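Local coordinates for protein KLLA0C04147p (Kluyveromyces lactis, PDB 5H2D) that holds ergosterol in the ORD lipid-binding domain that this chain comprises and, like other OSBP-family proteins, probably transfers sterols, at residues A[141-145]-A[395-400]; A[204-209]-A[221-226]; A[250-256]-A[268-274]; A[376-380]-A[431-435]. One frame throughout, in Å; residues are numbered along the deposited sequence.

In the fold
Interactions 1, 2 and 3 all reach strands of the large antiparallel beta structure; interaction 4 lies at the surface, on helix 367-390. Interactions 2 and 3 are hairpin pairings held mainly by backbone bonds. They meet where Trp273 packs on Asn222. Interaction 2 is buried and faces the ergosterol, whereas interaction 3 is only partly buried. Interaction 1 is also buried but joins a strand to a distant loop, through a carboxylate, a water and aromatic rings. Interaction 4 relies on arginines, a carboxylate and the O atom of the last residue. Interactions 1 and 4 touch through the Arg398-Glu431 salt bridge, which links the loop 395-400 to the C-terminal tail.

Interaction 1. Residues A[141-145]-A[395-400]; sequences FTEQV and YQQRWF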
# COMPACT_ATOMS: atom_id res chain seq x y z
N PHE A 141 2.42 9.90 -2.99
CA PHE A 141 1.32 10.81 -2.72
C PHE A 141 0.00 10.09 -2.93
O PHE A 141 -0.12 9.27 -3.85
CB PHE A 141 1.36 12.05 -3.62
CG PHE A 141 0.27 13.02 -3.32
CD1 PHE A 141 0.29 13.75 -2.13
CD2 PHE A 141 -0.82 13.15 -4.16
CE1 PHE A 141 -0.74 14.62 -1.82
CE2 PHE A 141 -1.85 14.03 -3.86
CZ PHE A 141 -1.81 14.76 -2.69
N THR A 142 -0.98 10.42 -2.10
CA THR A 142 -2.30 9.82 -2.25
C THR A 142 -3.37 10.81 -1.82
O THR A 142 -3.14 11.64 -0.92
CB THR A 142 -2.41 8.49 -1.46
OG1 THR A 142 -3.70 7.90 -1.66
CG2 THR A 142 -2.22 8.73 0.04
N GLU A 143 -4.53 10.75 -2.48
CA GLU A 143 -5.69 11.56 -2.15
C GLU A 143 -6.90 10.65 -2.01
O GLU A 143 -7.08 9.72 -2.80
CB GLU A 143 -5.99 12.62 -3.23
CG GLU A 143 -7.25 13.45 -2.96
CD GLU A 143 -7.49 14.52 -4.03
OE1 GLU A 143 -8.41 15.34 -3.84
OE2 GLU A 143 -6.77 14.56 -5.04
N GLN A 144 -7.74 10.92 -1.00
CA GLN A 144 -9.02 10.22 -0.89
C GLN A 144 -9.96 10.86 -1.91
O GLN A 144 -10.44 11.98 -1.71
CB GLN A 144 -9.55 10.30 0.54
CG GLN A 144 -10.74 9.36 0.79
CD GLN A 144 -10.34 7.89 0.84
OE1 GLN A 144 -9.18 7.53 0.63
NE2 GLN A 144 -11.33 7.03 1.12
N VAL A 145 -10.20 10.15 -3.03
CA VAL A 145 -10.98 10.70 -4.14
C VAL A 145 -12.47 10.41 -4.04
O VAL A 145 -13.27 11.04 -4.76
CB VAL A 145 -10.41 10.19 -5.48
CG1 VAL A 145 -9.01 10.74 -5.69
CG2 VAL A 145 -10.38 8.67 -5.52
N TYR A 395 -18.70 17.30 -6.95
CA TYR A 395 -17.42 17.29 -6.24
C TYR A 395 -16.28 17.04 -7.21
O TYR A 395 -16.35 16.17 -8.08
CB TYR A 395 -17.41 16.22 -5.15
CG TYR A 395 -16.09 16.17 -4.41
CD1 TYR A 395 -15.78 17.12 -3.44
CD2 TYR A 395 -15.14 15.21 -4.71
CE1 TYR A 395 -14.58 17.10 -2.77
CE2 TYR A 395 -13.93 15.19 -4.04
CZ TYR A 395 -13.65 16.13 -3.08
OH TYR A 395 -12.46 16.12 -2.43
N GLN A 396 -15.20 17.81 -7.05
CA GLN A 396 -14.01 17.66 -7.86
C GLN A 396 -12.83 17.32 -6.96
O GLN A 396 -12.58 18.01 -5.97
CB GLN A 396 -13.72 18.92 -8.68
CG GLN A 396 -14.77 19.20 -9.76
CD GLN A 396 -14.57 20.55 -10.43
OE1 GLN A 396 -13.98 21.47 -9.85
NE2 GLN A 396 -15.07 20.68 -11.66
N GLN A 397 -12.11 16.27 -7.32
CA GLN A 397 -10.84 15.96 -6.69
C GLN A 397 -9.84 17.07 -6.95
O GLN A 397 -9.92 17.78 -7.95
CB GLN A 397 -10.29 14.63 -7.23
CG GLN A 397 -11.14 13.41 -6.88
CD GLN A 397 -12.41 13.30 -7.72
OE1 GLN A 397 -12.50 13.87 -8.81
NE2 GLN A 397 -13.38 12.55 -7.22
N ARG A 398 -8.88 17.22 -6.04
CA ARG A 398 -7.92 18.31 -6.17
C ARG A 398 -6.69 17.94 -6.99
O ARG A 398 -6.21 18.75 -7.79
CB ARG A 398 -7.49 18.80 -4.79
CG ARG A 398 -6.44 19.88 -4.83
CD ARG A 398 -6.28 20.52 -3.46
NE ARG A 398 -7.49 21.23 -3.07
CZ ARG A 398 -8.18 21.01 -1.95
NH1 ARG A 398 -7.77 20.08 -1.08
NH2 ARG A 398 -9.27 21.71 -1.70
N TRP A 399 -6.17 16.73 -6.82
CA TRP A 399 -4.85 16.38 -7.32
C TRP A 399 -4.86 15.26 -8.34
O TRP A 399 -3.81 14.95 -8.90
CB TRP A 399 -3.93 16.00 -6.15
CG TRP A 399 -3.87 17.04 -5.07
CD1 TRP A 399 -4.38 16.95 -3.80
CD2 TRP A 399 -3.28 18.34 -5.17
NE1 TRP A 399 -4.13 18.11 -3.10
CE2 TRP A 399 -3.47 18.98 -3.93
CE3 TRP A 399 -2.62 19.03 -6.19
CZ2 TRP A 399 -3.01 20.28 -3.68
CZ3 TRP A 399 -2.17 20.31 -5.95
CH2 TRP A 399 -2.36 20.93 -4.71
N PHE A 400 -6.02 14.65 -8.59
CA PHE A 400 -6.20 13.58 -9.55
C PHE A 400 -7.46 13.85 -10.37
O PHE A 400 -8.38 14.54 -9.91
CB PHE A 400 -6.38 12.20 -8.88
CG PHE A 400 -5.17 11.72 -8.13
CD1 PHE A 400 -4.92 12.14 -6.83
CD2 PHE A 400 -4.32 10.77 -8.69
CE1 PHE A 400 -3.80 11.67 -6.12
CE2 PHE A 400 -3.21 10.29 -8.00
CZ PHE A 400 -2.95 10.74 -6.70
O HOH W 1 -10.80 14.20 -3.30
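Glu143 OE1 takes two donors, the backbone N of Arg398 at 2.9 Å and a water. The Arg398 N-H uses the syn lone pair of OE1, and the bond is nearly straight (172°). The other oxygen, Glu143 OE2, accepts the next amide, Trp399 N, also at 2.9 Å. This donor comes on the syn side, a little out of the carboxylate plane. One carboxylate thus holds two consecutive peptide N-H groups of the loop 395-400. The extended Glu143 side chain, its CG anti to N (chi1 177°), carries the group out from the strand to the loop. Two amides and a water probably favour the charged form of this buried acid. The water also donates to Gln144 O and accepts from Tyr395 OH at 2.7 Å.

Farther along, Gln397 NE2 donates to Val145 O at 2.9 Å, on a lone pair in the carbonyl plane. Gln397 CG lies 3.6 Å from Val145 CB, and the bend beyond it turns the amide to Val145 O. At Phe141, earlier on the strand, the contact is aromatic. The edge of Phe141 points at the face of Trp399, offset, with the planes at 90° and Phe141 CZ 3.6 Å from Trp399 CD1. Phe400 slides past Phe141 and turns its ring edge to Glu143 OE2.

Tyr419 extends the aromatic cluster, stacking on Phe141 and meeting Trp399 edge-to-face. In the ORD domain, the contact ties strand 138-146, between strands 128-133 and 151-157 of the antiparallel beta structure, to the loop after helix 367-390; Trp413 of strand 411-415 packs on Val145, Gln397 and Phe400.

Interaction 2. Residues A[204-209]-A[221-226]; sequences KKPNNQ and DNYGDV. With ERG (ergosterol), chain B.
Strands 207-209 and 221-223 pair antiparallel, their axes 4.6 Å apart, with Asn207-Tyr223 and Gln209-Asp221 as hydrogen-bonded pairs on either side of the non-hydrogen-bonded pair Asn208-Asn222. They form a beta hairpin in the wall of the sterol pocket of the ORD fold. Its bonds are sound around Gln209 and Asp221, but that from Asn207 N to Tyr223 O is weak, next to the corner at Gly224.

Asn208 and Asn222 lie on the ergosterol side of the hairpin. Asn208 ND2 donates to Asn222 OD1 at 2.8 Å, in the carbonyl plane, with the two amides nearly perpendicular (87°). Asn208 OD1 bonds His182 and comes 3.7 Å from C9 of ergosterol.

The other face carries Tyr223. Its CG sits between the backbone N and carbonyl carbon (chi1 72°), which swings the ring across the neighbouring strand. Asn207 CB makes a CH-pi contact over one face, 3.7 Å from the centroid of the Tyr223 ring. Tyr223 OH bonds Asp179 OD1. With an alanine here, Asn207 CB would probably lose the ring it packs on and Asp179 its hydroxyl partner. Beside this ring, Gln209 NE2 reaches Asp221 OD2 at 3.0 Å, on the anti lone pair.

Lys205, just before the strand, serves the ligand. Asp79 forms a salt bridge with its ammonium, and the extended side chain brings Lys205 NZ to 2.8 Å from ergosterol O1, to which it donates a hydrogen bond.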
# COMPACT_ATOMS: atom_id res chain seq x y z
N LYS A 204 -3.76 -6.86 -9.90
CA LYS A 204 -4.63 -6.56 -8.77
C LYS A 204 -4.16 -7.32 -7.53
O LYS A 204 -3.63 -8.43 -7.62
CB LYS A 204 -6.09 -6.92 -9.06
CG LYS A 204 -6.68 -6.10 -10.18
CD LYS A 204 -8.16 -6.34 -10.34
CE LYS A 204 -8.75 -5.31 -11.28
NZ LYS A 204 -10.25 -5.37 -11.28
N LYS A 205 -4.38 -6.71 -6.37
CA LYS A 205 -3.90 -7.25 -5.11
C LYS A 205 -4.76 -8.42 -4.64
O LYS A 205 -5.93 -8.54 -5.01
CB LYS A 205 -3.90 -6.14 -4.06
CG LYS A 205 -2.88 -5.04 -4.34
CD LYS A 205 -3.04 -3.88 -3.36
CE LYS A 205 -1.94 -2.84 -3.54
NZ LYS A 205 -2.14 -1.67 -2.64
N PRO A 206 -4.20 -9.30 -3.82
CA PRO A 206 -4.97 -10.44 -3.31
C PRO A 206 -6.03 -9.99 -2.32
O PRO A 206 -6.03 -8.87 -1.82
CB PRO A 206 -3.90 -11.30 -2.64
CG PRO A 206 -2.87 -10.29 -2.17
CD PRO A 206 -2.82 -9.28 -3.29
N ASN A 207 -6.96 -10.90 -2.04
CA ASN A 207 -7.94 -10.68 -1.00
C ASN A 207 -7.33 -10.86 0.39
O ASN A 207 -6.30 -11.52 0.56
CB ASN A 207 -9.11 -11.66 -1.14
CG ASN A 207 -9.64 -11.69 -2.54
OD1 ASN A 207 -9.91 -10.65 -3.13
ND2 ASN A 207 -9.78 -12.89 -3.10
N ASN A 208 -7.97 -10.27 1.39
CA ASN A 208 -7.63 -10.55 2.78
C ASN A 208 -8.89 -10.96 3.52
O ASN A 208 -10.01 -10.64 3.12
CB ASN A 208 -6.99 -9.34 3.50
CG ASN A 208 -6.64 -8.22 2.56
OD1 ASN A 208 -7.41 -7.27 2.42
ND2 ASN A 208 -5.47 -8.32 1.93
N GLN A 209 -8.71 -11.67 4.63
CA GLN A 209 -9.86 -11.97 5.47
C GLN A 209 -9.39 -12.07 6.91
O GLN A 209 -8.23 -12.39 7.19
CB GLN A 209 -10.56 -13.26 5.04
CG GLN A 209 -9.64 -14.47 5.10
CD GLN A 209 -10.33 -15.76 4.67
OE1 GLN A 209 -11.55 -15.82 4.56
NE2 GLN A 209 -9.53 -16.79 4.43
N ASP A 221 -5.53 -13.24 7.23
CA ASP A 221 -5.12 -14.15 6.17
C ASP A 221 -5.21 -13.42 4.84
O ASP A 221 -6.15 -12.65 4.61
CB ASP A 221 -6.00 -15.40 6.15
CG ASP A 221 -5.65 -16.35 5.02
OD1 ASP A 221 -4.44 -16.51 4.74
OD2 ASP A 221 -6.58 -16.93 4.43
N ASN A 222 -4.24 -13.65 3.98
CA ASN A 222 -4.28 -13.14 2.62
C ASN A 222 -4.36 -14.32 1.67
O ASN A 222 -3.69 -15.33 1.88
CB ASN A 222 -3.05 -12.26 2.35
CG ASN A 222 -2.98 -11.09 3.30
OD1 ASN A 222 -3.77 -10.16 3.20
ND2 ASN A 222 -2.05 -11.14 4.26
N TYR A 223 -5.22 -14.22 0.67
CA TYR A 223 -5.51 -15.39 -0.15
C TYR A 223 -5.91 -14.95 -1.55
O TYR A 223 -6.34 -13.81 -1.77
CB TYR A 223 -6.63 -16.24 0.47
CG TYR A 223 -8.00 -15.61 0.38
CD1 TYR A 223 -8.44 -14.70 1.34
CD2 TYR A 223 -8.86 -15.92 -0.67
CE1 TYR A 223 -9.70 -14.12 1.26
CE2 TYR A 223 -10.11 -15.35 -0.77
CZ TYR A 223 -10.53 -14.45 0.20
OH TYR A 223 -11.79 -13.89 0.09
N GLY A 224 -5.81 -15.88 -2.49
CA GLY A 224 -6.27 -15.67 -3.85
C GLY A 224 -5.13 -15.68 -4.85
O GLY A 224 -3.95 -15.75 -4.52
N ASP A 225 -5.53 -15.62 -6.11
CA ASP A 225 -4.58 -15.62 -7.21
C ASP A 225 -4.35 -14.20 -7.72
O ASP A 225 -5.27 -13.38 -7.76
CB ASP A 225 -5.07 -16.51 -8.36
CG ASP A 225 -5.16 -17.97 -7.95
OD1 ASP A 225 -4.18 -18.50 -7.39
OD2 ASP A 225 -6.22 -18.59 -8.20
N VAL A 226 -3.11 -13.93 -8.11
CA VAL A 226 -2.70 -12.65 -8.66
C VAL A 226 -2.00 -12.91 -9.98
O VAL A 226 -1.20 -13.85 -10.09
CB VAL A 226 -1.75 -11.90 -7.70
CG1 VAL A 226 -1.17 -10.66 -8.39
CG2 VAL A 226 -2.49 -11.53 -6.41
C1 ERG B . -3.82 -4.95 2.57
C2 ERG B . -2.69 -4.38 1.72
C3 ERG B . -3.30 -3.37 0.78
C4 ERG B . -3.99 -2.26 1.57
C5 ERG B . -4.92 -2.76 2.54
C6 ERG B . -6.04 -2.01 2.84
C7 ERG B . -6.97 -2.39 3.83
C8 ERG B . -6.78 -3.56 4.57
C9 ERG B . -5.77 -4.47 4.15
C10 ERG B . -4.57 -3.87 3.36
C11 ERG B . -5.29 -5.48 5.27
C12 ERG B . -6.43 -5.98 6.16
C13 ERG B . -7.17 -4.75 6.72
C14 ERG B . -7.79 -4.05 5.49
C15 ERG B . -8.70 -3.03 6.14
C16 ERG B . -9.28 -3.77 7.38
C17 ERG B . -8.47 -5.09 7.47
C18 ERG B . -6.26 -3.84 7.57
C19 ERG B . -3.61 -3.23 4.41
C20 ERG B . -8.37 -5.53 8.94
C21 ERG B . -7.53 -6.78 9.18
C22 ERG B . -9.80 -5.82 9.39
C23 ERG B . -10.46 -4.95 10.42
C24 ERG B . -11.91 -5.24 10.82
C25 ERG B . -12.03 -5.09 12.34
C26 ERG B . -11.11 -6.12 13.00
C27 ERG B . -13.46 -5.34 12.85
C28 ERG B . -12.77 -4.23 10.09
O1 ERG B . -2.28 -2.81 -0.11

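Interaction 3. Residues A[250-256]-A[268-274]; sequences SAYEVKG and IFGGRWN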
# COMPACT_ATOMS: atom_id res chain seq x y z
N SER A 250 -2.78 -22.70 10.00
CA SER A 250 -1.70 -21.72 10.09
C SER A 250 -0.67 -21.93 8.99
O SER A 250 0.50 -22.21 9.27
CB SER A 250 -1.03 -21.78 11.46
OG SER A 250 -1.77 -21.06 12.43
N ALA A 251 -1.11 -21.79 7.75
CA ALA A 251 -0.25 -21.85 6.58
C ALA A 251 -0.21 -20.47 5.94
O ALA A 251 -1.26 -19.92 5.56
CB ALA A 251 -0.73 -22.90 5.58
N TYR A 252 0.98 -19.90 5.81
CA TYR A 252 1.21 -18.58 5.23
C TYR A 252 1.80 -18.70 3.84
O TYR A 252 2.63 -17.89 3.42
CB TYR A 252 2.10 -17.76 6.15
CG TYR A 252 1.39 -17.29 7.40
CD1 TYR A 252 1.06 -18.17 8.43
CD2 TYR A 252 1.04 -15.96 7.55
CE1 TYR A 252 0.40 -17.73 9.56
CE2 TYR A 252 0.39 -15.52 8.67
CZ TYR A 252 0.07 -16.40 9.68
OH TYR A 252 -0.59 -15.92 10.79
N GLU A 253 1.39 -19.72 3.10
CA GLU A 253 2.13 -20.13 1.92
C GLU A 253 1.82 -19.25 0.71
O GLU A 253 0.67 -18.86 0.47
CB GLU A 253 1.84 -21.59 1.60
CG GLU A 253 2.21 -22.51 2.75
CD GLU A 253 1.84 -23.95 2.48
OE1 GLU A 253 1.59 -24.29 1.30
OE2 GLU A 253 1.79 -24.73 3.46
N VAL A 254 2.87 -18.93 -0.04
CA VAL A 254 2.73 -18.25 -1.32
C VAL A 254 3.70 -18.90 -2.30
O VAL A 254 4.80 -19.30 -1.92
CB VAL A 254 2.97 -16.73 -1.18
CG1 VAL A 254 4.40 -16.45 -0.72
CG2 VAL A 254 2.64 -16.00 -2.49
N LYS A 255 3.26 -19.04 -3.55
CA LYS A 255 4.08 -19.59 -4.62
C LYS A 255 3.76 -18.84 -5.90
O LYS A 255 2.66 -18.32 -6.06
CB LYS A 255 3.84 -21.09 -4.87
CG LYS A 255 3.33 -21.89 -3.70
CD LYS A 255 3.19 -23.37 -4.08
CE LYS A 255 2.30 -23.57 -5.29
NZ LYS A 255 0.87 -23.25 -5.01
N GLY A 256 4.72 -18.80 -6.82
CA GLY A 256 4.49 -18.14 -8.09
C GLY A 256 5.34 -18.75 -9.18
O GLY A 256 6.33 -19.44 -8.92
N ILE A 268 10.50 -19.88 -10.78
CA ILE A 268 9.47 -20.14 -9.78
C ILE A 268 9.96 -19.53 -8.47
O ILE A 268 11.16 -19.30 -8.28
CB ILE A 268 9.17 -21.65 -9.59
CG1 ILE A 268 10.46 -22.42 -9.29
CG2 ILE A 268 8.41 -22.20 -10.80
CD1 ILE A 268 10.25 -23.90 -9.02
N PHE A 269 9.02 -19.25 -7.58
CA PHE A 269 9.37 -18.72 -6.28
C PHE A 269 8.31 -19.16 -5.28
O PHE A 269 7.21 -19.58 -5.65
CB PHE A 269 9.51 -17.19 -6.30
CG PHE A 269 8.22 -16.44 -6.54
CD1 PHE A 269 7.38 -16.12 -5.49
CD2 PHE A 269 7.88 -16.02 -7.82
CE1 PHE A 269 6.20 -15.41 -5.71
CE2 PHE A 269 6.71 -15.32 -8.04
CZ PHE A 269 5.87 -15.01 -6.99
N GLY A 270 8.67 -19.08 -4.01
CA GLY A 270 7.75 -19.52 -2.98
C GLY A 270 8.33 -19.28 -1.61
O GLY A 270 9.53 -19.05 -1.45
N GLY A 271 7.45 -19.34 -0.62
CA GLY A 271 7.84 -19.15 0.76
C GLY A 271 6.61 -18.92 1.61
O GLY A 271 5.51 -19.33 1.25
N ARG A 272 6.81 -18.25 2.73
CA ARG A 272 5.72 -17.86 3.61
C ARG A 272 5.70 -16.34 3.65
O ARG A 272 6.72 -15.72 3.93
CB ARG A 272 5.89 -18.49 4.99
CG ARG A 272 6.00 -20.02 4.93
CD ARG A 272 5.83 -20.67 6.29
NE ARG A 272 4.42 -20.93 6.58
CZ ARG A 272 3.92 -21.06 7.80
NH1 ARG A 272 4.70 -20.93 8.86
NH2 ARG A 272 2.62 -21.30 7.96
N TRP A 273 4.55 -15.76 3.31
CA TRP A 273 4.52 -14.31 3.15
C TRP A 273 4.64 -13.55 4.46
O TRP A 273 4.73 -12.32 4.43
CB TRP A 273 3.26 -13.86 2.38
CG TRP A 273 1.93 -14.40 2.86
CD1 TRP A 273 1.21 -15.43 2.31
CD2 TRP A 273 1.15 -13.91 3.95
NE1 TRP A 273 0.04 -15.62 3.01
CE2 TRP A 273 -0.02 -14.70 4.03
CE3 TRP A 273 1.33 -12.88 4.89
CZ2 TRP A 273 -1.00 -14.50 5.00
CZ3 TRP A 273 0.35 -12.68 5.85
CH2 TRP A 273 -0.80 -13.49 5.90
N ASN A 274 4.68 -14.23 5.61
CA ASN A 274 5.03 -13.58 6.86
C ASN A 274 6.50 -13.78 7.23
O ASN A 274 6.90 -13.39 8.33
CB ASN A 274 4.12 -14.07 7.99
CG ASN A 274 4.33 -15.53 8.32
OD1 ASN A 274 4.71 -16.33 7.45
ND2 ASN A 274 4.07 -15.89 9.57
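This is an antiparallel beta hairpin, strands 253-259 and 265-272 of the ORD domain, whose side chains Val254 and Phe269 pack on helix 95-108. Val254 pairs with Gly271 and Gly256 with Phe269, each through two backbone bonds, such as Gly256 N to Phe269 O at 2.9 Å.

The Phe269 ring folds over Gly256, whose CA lies 3.8 Å from the ring centroid (CH-pi). A side chain on Gly256 would collide with the ring. Beyond the strand ends, Trp273 N donates to Tyr252 O at 2.9 Å.

Three side chains touch Tyr252. The Asn274 amide stacks on one ring face, the planes 12° apart and ND2 over the centre. Arg272 NH2 comes to the ring edge, in plane, and makes a weak bond to Ser250 O. Trp273 CG, between its backbone N and carbonyl carbon (chi1 50°), sets the indole by Tyr252 CD2, which sits over its face, 3.5 Å from Trp273 CH2, the rings oblique. Trp273 also meets Phe241, and an alanine in its place would probably leave Tyr252 and Phe241 without the indole they pack on.

The arginine's bond is weak, so backbone bonds and flat packing, the arginine's included, probably hold this end of the hairpin.

Interaction 4. Residues A[376-380]-A[431-435]; sequences RVEER and EGDIF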
# COMPACT_ATOMS: atom_id res chain seq x y z
N ARG A 376 -16.76 15.32 15.31
CA ARG A 376 -16.76 16.65 14.71
C ARG A 376 -16.38 16.60 13.24
O ARG A 376 -17.09 17.17 12.40
CB ARG A 376 -15.79 17.55 15.47
CG ARG A 376 -15.74 18.96 14.92
CD ARG A 376 -14.82 19.87 15.73
NE ARG A 376 -13.43 19.44 15.65
CZ ARG A 376 -12.66 19.64 14.59
NH1 ARG A 376 -13.14 20.28 13.53
NH2 ARG A 376 -11.40 19.21 14.60
N VAL A 377 -15.28 15.93 12.90
CA VAL A 377 -14.86 16.00 11.51
C VAL A 377 -15.80 15.19 10.63
O VAL A 377 -16.02 15.54 9.46
CB VAL A 377 -13.38 15.56 11.33
CG1 VAL A 377 -12.46 16.47 12.14
CG2 VAL A 377 -13.20 14.12 11.73
N GLU A 378 -16.40 14.13 11.17
CA GLU A 378 -17.36 13.37 10.36
C GLU A 378 -18.65 14.16 10.16
O GLU A 378 -19.26 14.09 9.08
CB GLU A 378 -17.63 12.00 10.99
CG GLU A 378 -16.46 11.04 10.77
CD GLU A 378 -16.69 9.66 11.36
OE1 GLU A 378 -17.71 9.48 12.06
OE2 GLU A 378 -15.85 8.76 11.13
N GLU A 379 -19.09 14.90 11.18
CA GLU A 379 -20.29 15.72 11.00
C GLU A 379 -20.07 16.80 9.96
O GLU A 379 -20.94 17.04 9.10
CB GLU A 379 -20.71 16.34 12.34
CG GLU A 379 -21.56 17.61 12.22
CD GLU A 379 -20.73 18.89 12.14
OE1 GLU A 379 -19.53 18.87 12.55
OE2 GLU A 379 -21.26 19.92 11.66
N ARG A 380 -18.91 17.46 9.99
CA ARG A 380 -18.64 18.51 9.01
C ARG A 380 -18.62 17.94 7.60
O ARG A 380 -19.15 18.55 6.67
CB ARG A 380 -17.33 19.23 9.33
CG ARG A 380 -17.03 20.33 8.33
CD ARG A 380 -16.31 21.49 8.99
NE ARG A 380 -14.88 21.24 9.10
CZ ARG A 380 -13.94 22.02 8.58
NH1 ARG A 380 -14.27 23.13 7.92
NH2 ARG A 380 -12.66 21.71 8.74
N GLU A 431 -5.52 24.88 0.44
CA GLU A 431 -5.92 23.71 -0.36
C GLU A 431 -6.64 22.70 0.54
O GLU A 431 -6.12 21.64 0.87
CB GLU A 431 -4.71 23.09 -1.04
CG GLU A 431 -4.09 23.95 -2.15
CD GLU A 431 -4.96 24.03 -3.39
OE1 GLU A 431 -4.54 24.69 -4.37
OE2 GLU A 431 -6.05 23.42 -3.41
N GLY A 432 -7.84 23.06 0.93
CA GLY A 432 -8.69 22.16 1.69
C GLY A 432 -8.84 22.59 3.14
O GLY A 432 -7.95 23.23 3.73
N ASP A 433 -9.97 22.24 3.74
CA ASP A 433 -10.28 22.57 5.13
C ASP A 433 -11.24 21.50 5.65
O ASP A 433 -12.46 21.65 5.56
CB ASP A 433 -10.87 23.97 5.23
CG ASP A 433 -11.28 24.34 6.64
OD1 ASP A 433 -10.87 23.65 7.60
OD2 ASP A 433 -12.00 25.35 6.79
N ILE A 434 -10.67 20.40 6.16
CA ILE A 434 -11.46 19.20 6.45
C ILE A 434 -11.29 18.71 7.89
O ILE A 434 -12.03 17.82 8.32
CB ILE A 434 -11.11 18.07 5.47
CG1 ILE A 434 -9.61 17.73 5.54
CG2 ILE A 434 -11.53 18.45 4.05
CD1 ILE A 434 -9.19 16.53 4.65
N PHE A 435 -10.34 19.27 8.64
CA PHE A 435 -10.09 18.81 10.01
C PHE A 435 -10.59 19.82 11.05
O PHE A 435 -11.66 20.40 10.88
CB PHE A 435 -8.60 18.55 10.25
CG PHE A 435 -8.00 17.47 9.36
CD1 PHE A 435 -8.71 16.32 9.04
CD2 PHE A 435 -6.71 17.62 8.87
CE1 PHE A 435 -8.13 15.34 8.24
CE2 PHE A 435 -6.13 16.65 8.06
CZ PHE A 435 -6.85 15.51 7.75
O HOH W 2 -14.54 17.36 7.93
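The Arg380 guanidinium has Asp433 O over one face, while the Asp433 carboxylate and Phe435 O come to its edge. The Arg376 guanidinium has Val377 CG1 over one face and Phe435 O at its edge. Here the C-terminal tail of the ORD domain docks on helix 367-390, through arginines one helical turn apart.

Arg380 CG is anti to N (chi1 -180°), and later bends bring the guanidinium to the tail. Arg380 NH2 makes a salt bridge to Asp433 OD1 at 2.9 Å. The oxygen lies in the guanidinium plane, yet the nitrogen stands well above the carboxylate plane, and the planes are 67° apart. A weak, long bond joins Arg380 NH1 to Asp433 OD2.

Phe435 O, on the last residue, accepts from both arginines. Arg380 NH2 and Arg376 NH1, 2.7 Å and 3.0 Å away, reach Phe435 O from opposite faces of its plane. Two positive groups would probably stabilise the chain end's negative charge. Arg376 NH2 also forms a salt bridge with Glu373.

Val377 CG1 packs against Phe435 CA. The Phe435 side chain packs on Leu124 and on Pro357 of helix 357-363. A water bridges the backbones, donating to Ile434 O at 2.6 Å and to Val377 O at 2.8 Å.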